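Local coordinates for hypothetical protein (PDB 4OO3) that is probably an oxidoreductase, with an NAD(P)-binding Rossmann-type domain joined to a putative oxidoreductase C-terminal domain, whose substrate is not known, at residues M144-E154 with H395-F406; A25-P33 with N65-V73. All blocks are in the same frame, centred on the assembly; numbering follows the deposited sequence.

Interaction 1 (M144-E154 with H395-F406); sequences MLYDIMTERNE and HEAHFGQVTEHF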
loop_
_atom_site.group_PDB
_atom_site.type_symbol
_atom_site.label_atom_id
_atom_site.label_comp_id
_atom_site.label_asym_id
_atom_site.label_seq_id
_atom_site.Cartn_x
_atom_site.Cartn_y
_atom_site.Cartn_z
HETATM N N MSE A 144 14.887 -5.561 -11.536
HETATM C CA MSE A 144 13.741 -5.720 -10.673
HETATM C C MSE A 144 12.823 -4.542 -10.766
HETATM O O MSE A 144 13.269 -3.402 -10.848
HETATM C CB MSE A 144 14.205 -5.838 -9.236
HETATM C CG MSE A 144 14.324 -7.303 -8.842
HETATM SE SE MSE A 144 15.105 -7.375 -7.042
HETATM C CE MSE A 144 13.730 -6.284 -6.184
ATOM N N LEU A 145 11.528 -4.836 -10.762
ATOM C CA LEU A 145 10.474 -3.849 -10.560
ATOM C C LEU A 145 9.722 -4.281 -9.307
ATOM O O LEU A 145 9.293 -5.425 -9.214
ATOM C CB LEU A 145 9.524 -3.815 -11.775
ATOM C CG LEU A 145 8.242 -2.978 -11.660
ATOM C CD1 LEU A 145 8.542 -1.527 -11.296
ATOM C CD2 LEU A 145 7.461 -3.038 -12.959
ATOM N N TYR A 146 9.566 -3.375 -8.348
ATOM C CA TYR A 146 8.922 -3.712 -7.075
ATOM C C TYR A 146 8.075 -2.556 -6.581
ATOM O O TYR A 146 8.433 -1.397 -6.790
ATOM C CB TYR A 146 9.985 -4.044 -6.032
ATOM C CG TYR A 146 9.513 -4.904 -4.885
ATOM C CD1 TYR A 146 8.818 -6.081 -5.117
ATOM C CD2 TYR A 146 9.803 -4.569 -3.567
ATOM C CE1 TYR A 146 8.400 -6.886 -4.072
ATOM C CE2 TYR A 146 9.383 -5.373 -2.516
ATOM C CZ TYR A 146 8.681 -6.526 -2.782
ATOM O OH TYR A 146 8.260 -7.338 -1.766
ATOM N N ASP A 147 6.948 -2.865 -5.944
ATOM C CA ASP A 147 6.183 -1.835 -5.250
ATOM C C ASP A 147 6.247 -1.987 -3.728
ATOM O O ASP A 147 6.901 -2.879 -3.208
ATOM C CB ASP A 147 4.743 -1.697 -5.797
ATOM C CG ASP A 147 3.881 -2.933 -5.588
ATOM O OD1 ASP A 147 4.288 -3.894 -4.895
ATOM O OD2 ASP A 147 2.754 -2.916 -6.130
ATOM N N ILE A 148 5.583 -1.081 -3.024
ATOM C CA ILE A 148 5.759 -0.928 -1.595
ATOM C C ILE A 148 4.474 -1.285 -0.841
ATOM O O ILE A 148 3.609 -0.430 -0.628
ATOM C CB ILE A 148 6.212 0.513 -1.284
ATOM C CG1 ILE A 148 7.501 0.817 -2.064
ATOM C CG2 ILE A 148 6.425 0.693 0.216
ATOM C CD1 ILE A 148 7.895 2.278 -2.098
HETATM N N MSE A 149 4.367 -2.560 -0.454
HETATM C CA MSE A 149 3.238 -3.077 0.317
HETATM C C MSE A 149 3.599 -3.077 1.790
HETATM O O MSE A 149 4.052 -4.077 2.339
HETATM C CB MSE A 149 2.890 -4.497 -0.144
HETATM C CG MSE A 149 2.500 -4.564 -1.616
HETATM SE SE MSE A 149 0.763 -3.683 -1.890
HETATM C CE MSE A 149 1.358 -2.030 -2.752
ATOM N N THR A 150 3.378 -1.945 2.444
ATOM C CA THR A 150 3.748 -1.770 3.849
ATOM C C THR A 150 2.935 -2.617 4.847
ATOM O O THR A 150 3.461 -3.038 5.876
ATOM C CB THR A 150 3.622 -0.289 4.244
ATOM O OG1 THR A 150 2.347 0.211 3.823
ATOM C CG2 THR A 150 4.718 0.535 3.586
ATOM N N GLU A 151 1.672 -2.883 4.529
ATOM C CA GLU A 151 0.739 -3.477 5.494
ATOM C C GLU A 151 1.021 -4.944 5.779
ATOM O O GLU A 151 0.516 -5.497 6.757
ATOM C CB GLU A 151 -0.706 -3.299 5.018
ATOM C CG GLU A 151 -1.070 -1.848 4.751
ATOM C CD GLU A 151 -0.626 -0.931 5.880
ATOM O OE1 GLU A 151 -1.113 -1.128 7.020
ATOM O OE2 GLU A 151 0.219 -0.037 5.634
ATOM N N ARG A 152 1.835 -5.563 4.930
ATOM C CA ARG A 152 2.354 -6.897 5.190
ATOM C C ARG A 152 3.174 -6.968 6.472
ATOM O O ARG A 152 3.326 -8.037 7.061
ATOM C CB ARG A 152 3.264 -7.317 4.051
ATOM C CG ARG A 152 2.573 -7.462 2.719
ATOM C CD ARG A 152 3.578 -7.943 1.703
ATOM N NE ARG A 152 2.999 -8.076 0.377
ATOM C CZ ARG A 152 3.694 -8.414 -0.697
ATOM N NH1 ARG A 152 4.998 -8.632 -0.605
ATOM N NH2 ARG A 152 3.088 -8.524 -1.871
ATOM N N ASN A 153 3.742 -5.834 6.869
ATOM C CA ASN A 153 4.658 -5.778 7.998
ATOM C C ASN A 153 3.980 -5.361 9.290
ATOM O O ASN A 153 4.596 -5.400 10.348
ATOM C CB ASN A 153 5.791 -4.820 7.667
ATOM C CG ASN A 153 6.590 -5.272 6.457
ATOM O OD1 ASN A 153 6.850 -6.459 6.289
ATOM N ND2 ASN A 153 6.984 -4.332 5.613
ATOM N N GLU A 154 2.710 -4.970 9.194
ATOM C CA GLU A 154 1.937 -4.557 10.349
ATOM C C GLU A 154 1.526 -5.791 11.158
ATOM O O GLU A 154 1.164 -6.828 10.598
ATOM C CB GLU A 154 0.730 -3.734 9.896
ATOM C CG GLU A 154 -0.121 -3.183 11.024
ATOM C CD GLU A 154 -1.064 -4.225 11.587
ATOM O OE1 GLU A 154 -1.665 -4.975 10.780
ATOM O OE2 GLU A 154 -1.188 -4.309 12.835
ATOM N N HIS A 395 4.070 3.111 10.849
ATOM C CA HIS A 395 4.140 3.106 9.383
ATOM C C HIS A 395 5.547 3.227 8.783
ATOM O O HIS A 395 5.898 2.496 7.853
ATOM C CB HIS A 395 3.279 4.229 8.809
ATOM C CG HIS A 395 3.352 4.318 7.321
ATOM N ND1 HIS A 395 2.850 3.336 6.497
ATOM C CD2 HIS A 395 3.907 5.245 6.508
ATOM C CE1 HIS A 395 3.078 3.660 5.239
ATOM N NE2 HIS A 395 3.709 4.819 5.218
ATOM N N GLU A 396 6.338 4.162 9.293
ATOM C CA GLU A 396 7.669 4.400 8.744
ATOM C C GLU A 396 8.566 3.176 8.886
ATOM O O GLU A 396 9.296 2.834 7.958
ATOM C CB GLU A 396 8.309 5.618 9.397
ATOM C CG GLU A 396 7.565 6.898 9.065
ATOM C CD GLU A 396 8.308 8.138 9.495
ATOM O OE1 GLU A 396 9.235 8.031 10.319
ATOM O OE2 GLU A 396 7.953 9.224 9.000
ATOM N N ALA A 397 8.491 2.512 10.033
ATOM C CA ALA A 397 9.199 1.250 10.244
ATOM C C ALA A 397 8.717 0.177 9.265
ATOM O O ALA A 397 9.521 -0.600 8.755
ATOM C CB ALA A 397 9.018 0.775 11.675
ATOM N N HIS A 398 7.413 0.147 8.989
ATOM C CA HIS A 398 6.876 -0.793 7.997
ATOM C C HIS A 398 7.448 -0.510 6.612
ATOM O O HIS A 398 7.726 -1.436 5.854
ATOM C CB HIS A 398 5.343 -0.758 7.921
ATOM C CG HIS A 398 4.665 -1.125 9.201
ATOM N ND1 HIS A 398 3.492 -0.533 9.618
ATOM C CD2 HIS A 398 5.001 -2.015 10.165
ATOM C CE1 HIS A 398 3.135 -1.041 10.783
ATOM N NE2 HIS A 398 4.033 -1.945 11.137
ATOM N N PHE A 399 7.595 0.773 6.291
ATOM C CA PHE A 399 8.120 1.209 4.999
ATOM C C PHE A 399 9.604 0.860 4.872
ATOM O O PHE A 399 10.054 0.405 3.819
ATOM C CB PHE A 399 7.905 2.717 4.855
ATOM C CG PHE A 399 8.142 3.249 3.471
ATOM C CD1 PHE A 399 9.425 3.555 3.040
ATOM C CD2 PHE A 399 7.074 3.490 2.618
ATOM C CE1 PHE A 399 9.643 4.059 1.770
ATOM C CE2 PHE A 399 7.289 3.993 1.346
ATOM C CZ PHE A 399 8.573 4.281 0.924
ATOM N N GLY A 400 10.355 1.088 5.947
ATOM C CA GLY A 400 11.775 0.745 6.003
ATOM C C GLY A 400 12.040 -0.737 5.804
ATOM O O GLY A 400 13.020 -1.107 5.165
ATOM N N GLN A 401 11.158 -1.584 6.334
ATOM C CA GLN A 401 11.302 -3.026 6.176
ATOM C C GLN A 401 11.183 -3.424 4.707
ATOM O O GLN A 401 11.926 -4.282 4.236
ATOM C CB GLN A 401 10.254 -3.780 6.997
ATOM C CG GLN A 401 10.504 -3.786 8.489
ATOM C CD GLN A 401 9.353 -4.415 9.258
ATOM O OE1 GLN A 401 8.984 -5.568 9.006
ATOM N NE2 GLN A 401 8.774 -3.665 10.199
ATOM N N VAL A 402 10.254 -2.788 3.992
ATOM C CA VAL A 402 10.077 -3.047 2.565
ATOM C C VAL A 402 11.322 -2.628 1.795
ATOM O O VAL A 402 11.808 -3.372 0.942
ATOM C CB VAL A 402 8.843 -2.317 1.977
ATOM C CG1 VAL A 402 8.693 -2.620 0.489
ATOM C CG2 VAL A 402 7.574 -2.724 2.714
ATOM N N THR A 403 11.836 -1.439 2.096
ATOM C CA THR A 403 13.033 -0.925 1.421
ATOM C C THR A 403 14.223 -1.864 1.624
ATOM O O THR A 403 14.927 -2.187 0.668
ATOM C CB THR A 403 13.382 0.504 1.898
ATOM O OG1 THR A 403 12.226 1.343 1.784
ATOM C CG2 THR A 403 14.490 1.095 1.070
ATOM N N GLU A 404 14.419 -2.309 2.866
ATOM C CA GLU A 404 15.453 -3.296 3.213
ATOM C C GLU A 404 15.273 -4.606 2.466
ATOM O O GLU A 404 16.248 -5.180 1.976
ATOM C CB GLU A 404 15.427 -3.608 4.705
ATOM C CG GLU A 404 15.924 -2.484 5.592
ATOM C CD GLU A 404 15.624 -2.735 7.059
ATOM O OE1 GLU A 404 15.761 -3.898 7.506
ATOM O OE2 GLU A 404 15.240 -1.769 7.760
ATOM N N HIS A 405 14.029 -5.083 2.399
ATOM C CA HIS A 405 13.705 -6.294 1.643
ATOM C C HIS A 405 14.103 -6.109 0.177
ATOM O O HIS A 405 14.705 -6.999 -0.420
ATOM C CB HIS A 405 12.215 -6.657 1.793
ATOM C CG HIS A 405 11.797 -7.879 1.023
ATOM N ND1 HIS A 405 11.334 -7.821 -0.277
ATOM C CD2 HIS A 405 11.751 -9.188 1.376
ATOM C CE1 HIS A 405 11.036 -9.039 -0.697
ATOM N NE2 HIS A 405 11.278 -9.887 0.289
ATOM N N PHE A 406 13.805 -4.934 -0.378
ATOM C CA PHE A 406 14.149 -4.614 -1.768
ATOM C C PHE A 406 15.661 -4.568 -1.978
ATOM O O PHE A 406 16.174 -5.148 -2.934
ATOM C CB PHE A 406 13.504 -3.282 -2.188
ATOM C CG PHE A 406 13.898 -2.820 -3.566
ATOM C CD1 PHE A 406 13.261 -3.320 -4.692
ATOM C CD2 PHE A 406 14.914 -1.884 -3.737
ATOM C CE1 PHE A 406 13.625 -2.892 -5.958
ATOM C CE2 PHE A 406 15.283 -1.461 -5.000
ATOM C CZ PHE A 406 14.636 -1.963 -6.114
HETATM O O HOH W 1 2.198 0.760 7.737
HETATM O O HOH W 2 7.221 -6.547 11.228
#
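T150 and H398 bring the two backbones closest, their CA atoms 5.3 Å apart, and the gap widens to 7.5 Å between Y146 CA and F406 CA. Strand 145-147 runs nearly antiparallel to helix 395-406: the axes of these short segments make an angle of 167° and approach to 10.0 Å. At the wide end, M144 CE lies 3.4 Å from F406 CD1, and the same ring atom, F406 CD1, is 3.6 Å from Y146 CB. With CG anti to the backbone N (chi1 -157°), the Y146 ring passes F406 to lie beside V402 CG1 and H405; it is nearly parallel to the imidazole but slid off it, with little overlap, and its hydroxyl bonds to E419. Replacing Y146 with an alanine would probably leave E419 without this partner and open a gap beside V402 and H405. Further along, I148 CG2 meets F399 CE2 at 3.6 Å, while T150 CG2 packs on F399 CA. The polar end is held by N153, whose ND2 donates to H398 O at 3.0 Å (N-H...O angle 139°), in the carbonyl plane and on a lone pair; the helical bond from V402 N to this oxygen is weak. E154 CA sits over one face of the H398 ring, 3.4 Å from NE2. At the ring's edge, a water joins H398 ND1 to H395 ND1 and E151 OE2, the last also receiving the T150 hydroxyl. Sheet order and register thus place a helix from the sequence of the putative C-terminal domain along an outermost strand, 145-147, of the Rossmann-type parallel sheet.

Interaction 2 (A25-P33 with N65-V73); sequences ALVQKVSYP and NPTAWNEIV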
loop_
_atom_site.group_PDB
_atom_site.type_symbol
_atom_site.label_atom_id
_atom_site.label_comp_id
_atom_site.label_asym_id
_atom_site.label_seq_id
_atom_site.Cartn_x
_atom_site.Cartn_y
_atom_site.Cartn_z
ATOM N N ALA A 25 10.763 10.476 -0.279
ATOM C CA ALA A 25 11.790 10.817 0.705
ATOM C C ALA A 25 11.963 9.731 1.757
ATOM O O ALA A 25 13.070 9.483 2.209
ATOM C CB ALA A 25 11.471 12.147 1.372
ATOM N N LEU A 26 10.874 9.074 2.140
ATOM C CA LEU A 26 10.916 8.086 3.219
ATOM C C LEU A 26 11.922 6.977 2.939
ATOM O O LEU A 26 12.485 6.404 3.863
ATOM C CB LEU A 26 9.525 7.486 3.451
ATOM C CG LEU A 26 9.275 6.688 4.732
ATOM C CD1 LEU A 26 9.809 7.425 5.952
ATOM C CD2 LEU A 26 7.786 6.407 4.887
ATOM N N VAL A 27 12.151 6.682 1.663
ATOM C CA VAL A 27 13.181 5.722 1.267
ATOM C C VAL A 27 14.543 6.100 1.844
ATOM O O VAL A 27 15.344 5.227 2.181
ATOM C CB VAL A 27 13.292 5.626 -0.275
ATOM C CG1 VAL A 27 14.525 4.836 -0.696
ATOM C CG2 VAL A 27 12.035 4.990 -0.860
ATOM N N GLN A 28 14.793 7.403 1.949
ATOM C CA GLN A 28 16.069 7.936 2.412
ATOM C C GLN A 28 16.053 8.364 3.882
ATOM O O GLN A 28 16.993 9.012 4.351
ATOM C CB GLN A 28 16.458 9.128 1.538
ATOM C CG GLN A 28 16.704 8.773 0.087
ATOM C CD GLN A 28 17.101 9.985 -0.725
ATOM O OE1 GLN A 28 18.041 10.708 -0.373
ATOM N NE2 GLN A 28 16.376 10.231 -1.807
ATOM N N LYS A 29 14.996 8.001 4.604
ATOM C CA LYS A 29 14.873 8.296 6.037
ATOM C C LYS A 29 16.054 7.749 6.842
ATOM O O LYS A 29 16.439 8.338 7.857
ATOM C CB LYS A 29 13.558 7.713 6.573
ATOM C CG LYS A 29 13.266 7.942 8.055
ATOM C CD LYS A 29 12.652 9.309 8.307
ATOM C CE LYS A 29 12.099 9.423 9.717
ATOM N NZ LYS A 29 11.050 10.475 9.815
ATOM N N VAL A 30 16.616 6.622 6.408
ATOM C CA VAL A 30 17.780 6.047 7.091
ATOM C C VAL A 30 18.899 5.732 6.111
ATOM O O VAL A 30 18.660 5.533 4.918
ATOM C CB VAL A 30 17.421 4.782 7.915
ATOM C CG1 VAL A 30 16.154 5.008 8.734
ATOM C CG2 VAL A 30 17.244 3.575 7.022
ATOM N N SER A 31 20.114 5.662 6.642
ATOM C CA SER A 31 21.321 5.530 5.836
ATOM C C SER A 31 21.747 4.070 5.660
ATOM O O SER A 31 22.626 3.580 6.367
ATOM C CB SER A 31 22.458 6.321 6.488
ATOM O OG SER A 31 22.031 7.623 6.835
ATOM N N TYR A 32 21.143 3.382 4.701
ATOM C CA TYR A 32 21.535 2.000 4.390
ATOM C C TYR A 32 22.944 2.009 3.775
ATOM O O TYR A 32 23.197 2.760 2.833
ATOM C CB TYR A 32 20.523 1.346 3.438
ATOM C CG TYR A 32 19.085 1.488 3.888
ATOM C CD1 TYR A 32 18.548 0.634 4.850
ATOM C CD2 TYR A 32 18.265 2.487 3.367
ATOM C CE1 TYR A 32 17.233 0.760 5.275
ATOM C CE2 TYR A 32 16.949 2.623 3.783
ATOM C CZ TYR A 32 16.435 1.754 4.736
ATOM O OH TYR A 32 15.136 1.892 5.168
ATOM N N PRO A 33 23.875 1.198 4.320
ATOM C CA PRO A 33 25.249 1.203 3.814
ATOM C C PRO A 33 25.357 0.942 2.313
ATOM O O PRO A 33 26.247 1.490 1.662
ATOM C CB PRO A 33 25.925 0.065 4.594
ATOM C CG PRO A 33 25.100 -0.126 5.812
ATOM C CD PRO A 33 23.693 0.226 5.415
ATOM N N ASN A 65 21.110 10.511 14.711
ATOM C CA ASN A 65 21.567 9.806 13.512
ATOM C C ASN A 65 21.182 10.522 12.229
ATOM O O ASN A 65 20.464 9.967 11.394
ATOM C CB ASN A 65 21.010 8.385 13.492
ATOM C CG ASN A 65 21.374 7.606 14.735
ATOM O OD1 ASN A 65 22.524 7.605 15.162
ATOM N ND2 ASN A 65 20.393 6.939 15.323
ATOM N N PRO A 66 21.653 11.766 12.068
ATOM C CA PRO A 66 21.317 12.475 10.845
ATOM C C PRO A 66 21.868 11.740 9.641
ATOM O O PRO A 66 22.895 11.070 9.739
ATOM C CB PRO A 66 22.000 13.836 11.016
ATOM C CG PRO A 66 23.079 13.612 12.015
ATOM C CD PRO A 66 22.595 12.516 12.914
ATOM N N THR A 67 21.164 11.836 8.525
ATOM C CA THR A 67 21.640 11.277 7.276
ATOM C C THR A 67 22.634 12.262 6.668
ATOM O O THR A 67 22.810 13.364 7.175
ATOM C CB THR A 67 20.476 11.019 6.308
ATOM O OG1 THR A 67 19.772 12.238 6.064
ATOM C CG2 THR A 67 19.506 9.997 6.904
ATOM N N ALA A 68 23.290 11.852 5.590
ATOM C CA ALA A 68 24.268 12.695 4.909
ATOM C C ALA A 68 24.077 12.616 3.391
ATOM O O ALA A 68 25.043 12.410 2.650
ATOM C CB ALA A 68 25.678 12.275 5.298
ATOM N N TRP A 69 22.836 12.797 2.932
ATOM C CA TRP A 69 22.532 12.696 1.504
ATOM C C TRP A 69 23.023 13.916 0.751
ATOM O O TRP A 69 22.851 15.046 1.211
ATOM C CB TRP A 69 21.036 12.549 1.254
ATOM C CG TRP A 69 20.435 11.395 1.959
ATOM C CD1 TRP A 69 19.549 11.443 2.988
ATOM C CD2 TRP A 69 20.685 10.007 1.705
ATOM N NE1 TRP A 69 19.222 10.177 3.386
ATOM C CE2 TRP A 69 19.903 9.273 2.618
ATOM C CE3 TRP A 69 21.480 9.316 0.789
ATOM C CZ2 TRP A 69 19.897 7.877 2.648
ATOM C CZ3 TRP A 69 21.476 7.933 0.820
ATOM C CH2 TRP A 69 20.684 7.225 1.744
ATOM N N ASN A 70 23.642 13.671 -0.402
ATOM C CA ASN A 70 24.034 14.722 -1.327
ATOM C C ASN A 70 23.100 14.711 -2.532
ATOM O O ASN A 70 23.233 13.873 -3.431
ATOM C CB ASN A 70 25.469 14.513 -1.776
ATOM C CG ASN A 70 25.926 15.558 -2.763
ATOM O OD1 ASN A 70 25.471 16.699 -2.736
ATOM N ND2 ASN A 70 26.840 15.172 -3.641
ATOM N N GLU A 71 22.143 15.632 -2.539
ATOM C CA GLU A 71 21.136 15.675 -3.585
ATOM C C GLU A 71 21.655 16.473 -4.780
ATOM O O GLU A 71 21.758 17.695 -4.733
ATOM C CB GLU A 71 19.840 16.276 -3.039
ATOM C CG GLU A 71 19.263 15.520 -1.848
ATOM C CD GLU A 71 18.625 14.204 -2.236
ATOM O OE1 GLU A 71 17.698 14.213 -3.071
ATOM O OE2 GLU A 71 19.031 13.161 -1.685
ATOM N N ILE A 72 22.014 15.759 -5.842
ATOM C CA ILE A 72 22.443 16.379 -7.083
ATOM C C ILE A 72 21.206 16.566 -7.947
ATOM O O ILE A 72 20.713 15.619 -8.546
ATOM C CB ILE A 72 23.480 15.511 -7.812
ATOM C CG1 ILE A 72 24.683 15.247 -6.896
ATOM C CG2 ILE A 72 23.929 16.199 -9.090
ATOM C CD1 ILE A 72 25.509 14.042 -7.288
ATOM N N VAL A 73 20.719 17.798 -8.009
ATOM C CA VAL A 73 19.388 18.086 -8.531
ATOM C C VAL A 73 19.420 18.633 -9.951
ATOM O O VAL A 73 20.257 19.467 -10.287
ATOM C CB VAL A 73 18.671 19.110 -7.632
ATOM C CG1 VAL A 73 17.283 19.439 -8.179
ATOM C CG2 VAL A 73 18.598 18.594 -6.196
HETATM O O HOH W 3 23.116 8.787 4.550
HETATM O O HOH W 4 22.272 8.153 9.469
#
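W69 lays its indole against Q28, and one hydrogen bond fixes the ring's direction: NE1 donates to Q28 O at 2.7 Å. The donor lies in the carbonyl plane, on a lone pair, yet the N-H...O angle of 138° shows a bent bond. V30 O approaches the six-membered side of the indole near its plane, 3.5 Å from CZ2. The Q28 chain is extended beyond CG (chi2 -179°); its CB rests 3.5 Å from W69 NE1, and the amide stands almost perpendicular to the indole, with its end over one face. The E71 chain, bent at chi2, brings its carboxylate close to that amide, with OE2 3.8 Å from Q28 CD. Both segments are helix-to-strand connections of the Rossmann-type domain: 25-33 leaves helix 22-26 on the way to strand 38-43, and 65-73 leads from helix 47-61 into strand 70-75, an outermost strand of the sheet. Parallel strands entered in this way put the contact at their N-terminal ends. T67 is turned so that OG1 lies between the backbone N and the carbonyl carbon (chi1 58°), where it bonds to N60, while CG2 is directed at the 25-33 loop, 3.6 Å from K29 O and 3.5 Å from S31 OG. The S31 hydroxyl takes two waters: one, 2.7 Å from OG, donates to P66 O; the other, 2.8 Å from OG, accepts from A68 N and sits over the centre of the indole, on the face opposite the Q28 amide.

From the N terminus, interaction 2 closes first, returning 65-73 to 25-33 across 31 intervening residues that include strand 38-43 and helix 47-61. Interaction 1 opens only afterwards and spans 240 residues, carrying the chain through the nine-stranded mixed sheet before 395-406 comes back to 144-154. The two loops therefore follow in series, neither nesting nor crossing. Strands 70-75 and 145-147 are opposite outermost strands of one parallel sheet, yet the contact centres lie only about 17 Å apart. Helix 395-412 joins them directly: E396 forms a salt bridge with K29, F399 packs on L26 and V27, and E404 packs on Y32.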